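Local coordinates for oligopeptide ABC transporter, periplasmic oligopeptide-binding protein, putative (Thermotoga maritima MSB8, PDB 5IPW) that probably binds oligopeptides outside the cytoplasmic membrane and delivers them to an ABC transporter for uptake, at residues 71-75 and 301-305; 107-113 and 173-179. One frame throughout, in Å; residues are numbered along the deposited sequence.

Interaction 1. Residues 71-75 and 301-305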
loop_
_atom_site.group_PDB
_atom_site.type_symbol
_atom_site.label_atom_id
_atom_site.label_comp_id
_atom_site.label_asym_id
_atom_site.label_seq_id
_atom_site.Cartn_x
_atom_site.Cartn_y
_atom_site.Cartn_z
ATOM N N SER A 71 -20.703 3.678 1.730
ATOM C CA SER A 71 -19.880 3.251 0.603
ATOM C C SER A 71 -18.397 3.560 0.796
ATOM O O SER A 71 -17.530 2.817 0.351
ATOM C CB SER A 71 -20.367 3.976 -0.653
ATOM O OG SER A 71 -19.423 3.877 -1.699
ATOM N N ASP A 72 -18.120 4.676 1.457
ATOM C CA ASP A 72 -16.762 5.176 1.656
ATOM C C ASP A 72 -16.137 4.616 2.944
ATOM O O ASP A 72 -15.412 5.308 3.644
ATOM C CB ASP A 72 -16.832 6.711 1.716
ATOM C CG ASP A 72 -15.631 7.388 1.107
ATOM O OD1 ASP A 72 -14.670 6.707 0.676
ATOM O OD2 ASP A 72 -15.670 8.633 1.057
ATOM N N ARG A 73 -16.416 3.345 3.222
ATOM C CA ARG A 73 -16.039 2.671 4.469
ATOM C C ARG A 73 -14.542 2.774 4.771
ATOM O O ARG A 73 -14.151 3.164 5.872
ATOM C CB ARG A 73 -16.467 1.195 4.376
ATOM C CG ARG A 73 -16.002 0.279 5.500
ATOM C CD ARG A 73 -16.504 -1.144 5.283
ATOM N NE ARG A 73 -17.950 -1.238 5.457
ATOM C CZ ARG A 73 -18.574 -1.416 6.623
ATOM N NH1 ARG A 73 -17.896 -1.534 7.758
ATOM N NH2 ARG A 73 -19.899 -1.483 6.659
ATOM N N TRP A 74 -13.720 2.450 3.780
ATOM C CA TRP A 74 -12.280 2.263 3.997
ATOM C C TRP A 74 -11.499 3.545 4.234
ATOM O O TRP A 74 -10.365 3.498 4.703
ATOM C CB TRP A 74 -11.668 1.480 2.845
ATOM C CG TRP A 74 -12.318 0.166 2.713
ATOM C CD1 TRP A 74 -13.170 -0.225 1.731
ATOM C CD2 TRP A 74 -12.232 -0.927 3.633
ATOM N NE1 TRP A 74 -13.601 -1.506 1.961
ATOM C CE2 TRP A 74 -13.041 -1.961 3.124
ATOM C CE3 TRP A 74 -11.534 -1.140 4.829
ATOM C CZ2 TRP A 74 -13.174 -3.193 3.767
ATOM C CZ3 TRP A 74 -11.669 -2.363 5.469
ATOM C CH2 TRP A 74 -12.482 -3.374 4.936
ATOM N N GLY A 75 -12.097 4.680 3.910
ATOM C CA GLY A 75 -11.522 5.961 4.266
ATOM C C GLY A 75 -11.531 6.174 5.763
ATOM O O GLY A 75 -10.594 6.739 6.319
ATOM N N TRP A 301 -6.914 13.782 2.503
ATOM C CA TRP A 301 -6.219 13.357 1.306
ATOM C C TRP A 301 -7.145 12.542 0.417
ATOM O O TRP A 301 -7.049 12.605 -0.812
ATOM C CB TRP A 301 -5.010 12.504 1.692
ATOM C CG TRP A 301 -4.380 11.789 0.541
ATOM C CD1 TRP A 301 -3.537 12.315 -0.383
ATOM C CD2 TRP A 301 -4.541 10.412 0.201
ATOM N NE1 TRP A 301 -3.158 11.349 -1.286
ATOM C CE2 TRP A 301 -3.764 10.172 -0.953
ATOM C CE3 TRP A 301 -5.265 9.351 0.765
ATOM C CZ2 TRP A 301 -3.689 8.918 -1.562
ATOM C CZ3 TRP A 301 -5.189 8.096 0.162
ATOM C CH2 TRP A 301 -4.406 7.892 -0.992
ATOM N N ARG A 302 -8.051 11.791 1.039
ATOM C CA ARG A 302 -8.707 10.688 0.367
ATOM C C ARG A 302 -9.212 11.044 -1.035
ATOM O O ARG A 302 -8.725 10.495 -2.035
ATOM C CB ARG A 302 -9.837 10.130 1.221
ATOM C CG ARG A 302 -10.426 8.862 0.638
ATOM C CD ARG A 302 -11.241 8.114 1.668
ATOM N NE ARG A 302 -11.948 6.972 1.090
ATOM C CZ ARG A 302 -11.377 5.834 0.704
ATOM N NH1 ARG A 302 -10.072 5.661 0.804
ATOM N NH2 ARG A 302 -12.120 4.857 0.202
ATOM N N HIS A 303 -10.173 11.950 -1.134
ATOM C CA HIS A 303 -10.712 12.254 -2.463
ATOM C C HIS A 303 -9.995 13.409 -3.124
ATOM O O HIS A 303 -9.976 13.505 -4.343
ATOM C CB HIS A 303 -12.205 12.461 -2.380
ATOM C CG HIS A 303 -12.911 11.250 -1.872
ATOM N ND1 HIS A 303 -12.793 10.021 -2.484
ATOM C CD2 HIS A 303 -13.687 11.057 -0.782
ATOM C CE1 HIS A 303 -13.498 9.130 -1.812
ATOM N NE2 HIS A 303 -14.047 9.733 -0.773
ATOM N N ILE A 304 -9.369 14.244 -2.298
ATOM C CA ILE A 304 -8.505 15.338 -2.740
ATOM C C ILE A 304 -7.361 14.828 -3.634
ATOM O O ILE A 304 -7.060 15.434 -4.665
ATOM C CB ILE A 304 -7.870 16.078 -1.529
ATOM C CG1 ILE A 304 -8.877 16.344 -0.399
ATOM C CG2 ILE A 304 -7.236 17.389 -1.968
ATOM C CD1 ILE A 304 -10.175 16.978 -0.834
ATOM N N GLY A 305 -6.739 13.719 -3.226
ATOM C CA GLY A 305 -5.533 13.176 -3.874
ATOM C C GLY A 305 -5.702 12.447 -5.207
ATOM O O GLY A 305 -4.710 12.167 -5.888
#

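Interaction 2. Residues 107-113 and 173-179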
loop_
_atom_site.group_PDB
_atom_site.type_symbol
_atom_site.label_atom_id
_atom_site.label_comp_id
_atom_site.label_asym_id
_atom_site.label_seq_id
_atom_site.Cartn_x
_atom_site.Cartn_y
_atom_site.Cartn_z
ATOM N N ASN A 107 13.393 -20.165 12.477
ATOM C CA ASN A 107 13.540 -19.619 11.133
ATOM C C ASN A 107 12.198 -19.245 10.496
ATOM O O ASN A 107 11.779 -19.836 9.503
ATOM C CB ASN A 107 14.310 -20.607 10.243
ATOM C CG ASN A 107 14.684 -20.010 8.891
ATOM O OD1 ASN A 107 15.066 -18.839 8.800
ATOM N ND2 ASN A 107 14.570 -20.811 7.833
ATOM N N GLY A 108 11.517 -18.274 11.092
ATOM C CA GLY A 108 10.258 -17.762 10.547
ATOM C C GLY A 108 9.116 -18.760 10.512
ATOM O O GLY A 108 8.186 -18.619 9.719
ATOM N N ARG A 109 9.185 -19.776 11.362
ATOM C CA ARG A 109 8.098 -20.733 11.480
ATOM C C ARG A 109 7.123 -20.214 12.532
ATOM O O ARG A 109 5.908 -20.254 12.332
ATOM C CB ARG A 109 8.638 -22.122 11.847
ATOM C CG ARG A 109 7.600 -23.240 11.833
ATOM C CD ARG A 109 8.208 -24.619 12.098
ATOM N NE ARG A 109 8.737 -25.260 10.885
ATOM C CZ ARG A 109 9.999 -25.188 10.447
ATOM N NH1 ARG A 109 10.927 -24.496 11.106
ATOM N NH2 ARG A 109 10.338 -25.820 9.326
ATOM N N VAL A 110 7.664 -19.715 13.643
ATOM C CA VAL A 110 6.837 -19.172 14.714
ATOM C C VAL A 110 7.160 -17.701 14.990
ATOM O O VAL A 110 8.309 -17.255 14.851
ATOM C CB VAL A 110 6.923 -20.005 16.027
ATOM C CG1 VAL A 110 7.388 -21.426 15.748
ATOM C CG2 VAL A 110 7.830 -19.359 17.060
ATOM N N TYR A 111 6.123 -16.966 15.387
ATOM C CA TYR A 111 6.241 -15.566 15.788
ATOM C C TYR A 111 5.564 -15.376 17.133
ATOM O O TYR A 111 4.433 -15.819 17.325
ATOM C CB TYR A 111 5.578 -14.659 14.756
ATOM C CG TYR A 111 6.183 -14.762 13.377
ATOM C CD1 TYR A 111 5.711 -15.691 12.458
ATOM C CD2 TYR A 111 7.234 -13.934 12.994
ATOM C CE1 TYR A 111 6.263 -15.790 11.192
ATOM C CE2 TYR A 111 7.792 -14.022 11.730
ATOM C CZ TYR A 111 7.304 -14.953 10.832
ATOM O OH TYR A 111 7.852 -15.042 9.574
ATOM N N ILE A 112 6.270 -14.739 18.062
ATOM C CA ILE A 112 5.701 -14.369 19.353
ATOM C C ILE A 112 5.530 -12.857 19.386
ATOM O O ILE A 112 6.460 -12.122 19.065
ATOM C CB ILE A 112 6.604 -14.803 20.533
ATOM C CG1 ILE A 112 6.383 -16.278 20.879
ATOM C CG2 ILE A 112 6.305 -13.986 21.786
ATOM C CD1 ILE A 112 6.832 -17.258 19.822
ATOM N N PHE A 113 4.343 -12.404 19.777
ATOM C CA PHE A 113 4.090 -10.982 20.004
ATOM C C PHE A 113 3.814 -10.748 21.480
ATOM O O PHE A 113 2.983 -11.434 22.081
ATOM C CB PHE A 113 2.905 -10.491 19.173
ATOM C CG PHE A 113 3.186 -10.417 17.706
ATOM C CD1 PHE A 113 3.797 -9.301 17.163
ATOM C CD2 PHE A 113 2.838 -11.463 16.865
ATOM C CE1 PHE A 113 4.067 -9.229 15.805
ATOM C CE2 PHE A 113 3.097 -11.397 15.509
ATOM C CZ PHE A 113 3.715 -10.278 14.976
ATOM N N LYS A 173 5.945 -24.929 8.402
ATOM C CA LYS A 173 7.099 -24.472 7.598
ATOM C C LYS A 173 7.465 -23.010 7.896
ATOM O O LYS A 173 6.737 -22.318 8.615
ATOM C CB LYS A 173 6.837 -24.636 6.095
ATOM C CG LYS A 173 6.152 -23.441 5.437
ATOM C CD LYS A 173 5.252 -23.862 4.293
ATOM C CE LYS A 173 5.175 -22.756 3.264
ATOM N NZ LYS A 173 4.061 -22.984 2.311
ATOM N N PRO A 174 8.595 -22.531 7.336
ATOM C CA PRO A 174 8.897 -21.117 7.497
ATOM C C PRO A 174 8.034 -20.214 6.628
ATOM O O PRO A 174 7.472 -20.657 5.624
ATOM C CB PRO A 174 10.369 -21.034 7.082
ATOM C CG PRO A 174 10.900 -22.391 7.396
ATOM C CD PRO A 174 9.790 -23.262 6.882
ATOM N N TYR A 175 7.945 -18.950 7.032
ATOM C CA TYR A 175 7.082 -17.976 6.375
ATOM C C TYR A 175 7.488 -16.555 6.764
ATOM O O TYR A 175 6.830 -15.899 7.572
ATOM C CB TYR A 175 5.624 -18.254 6.744
ATOM C CG TYR A 175 4.610 -17.388 6.036
ATOM C CD1 TYR A 175 4.753 -17.057 4.689
ATOM C CD2 TYR A 175 3.484 -16.923 6.709
ATOM C CE1 TYR A 175 3.811 -16.273 4.042
ATOM C CE2 TYR A 175 2.539 -16.138 6.072
ATOM C CZ TYR A 175 2.704 -15.814 4.742
ATOM O OH TYR A 175 1.761 -15.040 4.113
ATOM N N GLY A 176 8.588 -16.093 6.176
ATOM C CA GLY A 176 9.147 -14.774 6.476
ATOM C C GLY A 176 8.258 -13.616 6.067
ATOM O O GLY A 176 8.320 -12.547 6.663
ATOM N N LEU A 177 7.421 -13.835 5.056
ATOM C CA LEU A 177 6.526 -12.799 4.548
ATOM C C LEU A 177 5.506 -12.318 5.568
ATOM O O LEU A 177 4.943 -11.241 5.410
ATOM C CB LEU A 177 5.776 -13.302 3.310
ATOM C CG LEU A 177 6.601 -13.570 2.048
ATOM C CD1 LEU A 177 5.687 -14.024 0.911
ATOM C CD2 LEU A 177 7.419 -12.346 1.640
ATOM N N PHE A 178 5.257 -13.117 6.600
ATOM C CA PHE A 178 4.242 -12.785 7.590
ATOM C C PHE A 178 4.471 -11.428 8.239
ATOM O O PHE A 178 3.513 -10.714 8.525
ATOM C CB PHE A 178 4.180 -13.856 8.673
ATOM C CG PHE A 178 3.175 -13.562 9.749
ATOM C CD1 PHE A 178 1.823 -13.509 9.449
ATOM C CD2 PHE A 178 3.582 -13.324 11.059
ATOM C CE1 PHE A 178 0.892 -13.235 10.432
ATOM C CE2 PHE A 178 2.657 -13.051 12.046
ATOM C CZ PHE A 178 1.308 -13.009 11.733
ATOM N N LEU A 179 5.728 -11.071 8.476
ATOM C CA LEU A 179 6.040 -9.774 9.068
ATOM C C LEU A 179 5.471 -8.616 8.259
ATOM O O LEU A 179 5.114 -7.591 8.828
ATOM C CB LEU A 179 7.549 -9.585 9.225
ATOM C CG LEU A 179 8.227 -10.368 10.347
ATOM C CD1 LEU A 179 9.710 -10.034 10.349
ATOM C CD2 LEU A 179 7.620 -10.080 11.713
#

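Interaction 1. Residues 71-75 and 301-305
Arg-302 and His-303 both reach out to the carboxylate of Asp-72, and each takes one of its oxygens. The side chain of Arg-302 runs out extended from CG to NE, starting with CG anti to the backbone N. CG lies over a face of the His-303 ring. CD is the first atom to arrive across the contact, 3.4 Å from Gly-75 CA. NE then makes the main bond of a salt bridge, 2.8 Å from Asp-72 OD1. The bond is fairly straight at 164° and lies in the guanidinium plane, though it meets the carboxylate on its syn side from 35° out of plane. NH2 adds a weak bond to the same OD1. CZ is 3.5 Å from Gly-75 N, and the backbone of Trp-74 and Gly-75 lies over one face of the guanidinium. The group thus packs directly on the backbone of Gly-75, which has no side chain.

The contact joins the start of helix 73-80 to the turn between strand 299-300 and helix 304-307, in a protein of the family 5 solute-binding group. His-303 NE2 donates to Asp-72 OD2 at 2.7 Å, almost straight at 177°. This is a His-carboxylate hydrogen bond in the plane of the ring, again on the syn side. OD2 also accepts from the backbone N of Lys-68.

Interaction 2. Residues 107-113 and 173-179
Gly-108 and Tyr-175 meet through their backbones. Tyr-175 N donates to Gly-108 O at 2.7 Å, from above the carbonyl plane and with a bent N-H...O angle of 134°. Gly-108 O also receives a CA-H...O contact from Pro-174. A second one runs from Arg-109 CA to Lys-173 O at 3.5 Å. Arg-109, Tyr-111 and Phe-113 make backbone hydrogen bonds with Phe-171, Phe-169 and Val-167 of the neighbouring strand.

Tyr-111 is buried, and its OH donates to Tyr-175 O; the modelled 2.4 Å is too short to be taken at face value. The same carbonyl takes a weak bond from Phe-178 N. With chi1 at -60°, CG of Tyr-111 stands anti to its carbonyl carbon, and the ring reaches across to the loop. Its edge faces Tyr-175 O. Phe-178 CD2 lies over one face, 3.5 Å from Tyr-111 CD1, with the two ring planes 48° apart. Phe-178 CE2 comes edge-on to Phe-113 CE2 at 3.9 Å.

Toward the surface, Arg-109 bends at chi3 and lays one guanidinium face over the backbone of Lys-173 and the Pro-174 ring. Arg-109 and Val-110 both face Leu-105 in a classic beta bulge. The bulge opens strand 110-115 of a five-stranded antiparallel sheet, and the loop leaving neighbouring strand 166-171 folds back over the aromatic side chains of that sheet.

The two interactions lie on opposite sides of the chain's centre. Their centres are 33 Å apart and their nearest atoms about 17 Å, so they do not touch. They share no helix or strand. Interaction 1 is the smaller and is partly buried, tying a helix start to a turn far away in sequence. Interaction 2 is largely buried and holds a strand to a loop that follows its neighbour in the same sheet; both its segments fall within the chain span bracketed by interaction 1. The chemistry differs accordingly. Charged and polar side chains carry 71-75 with 301-305, whereas aromatic packing and backbone carbonyls carry 107-113 with 173-179.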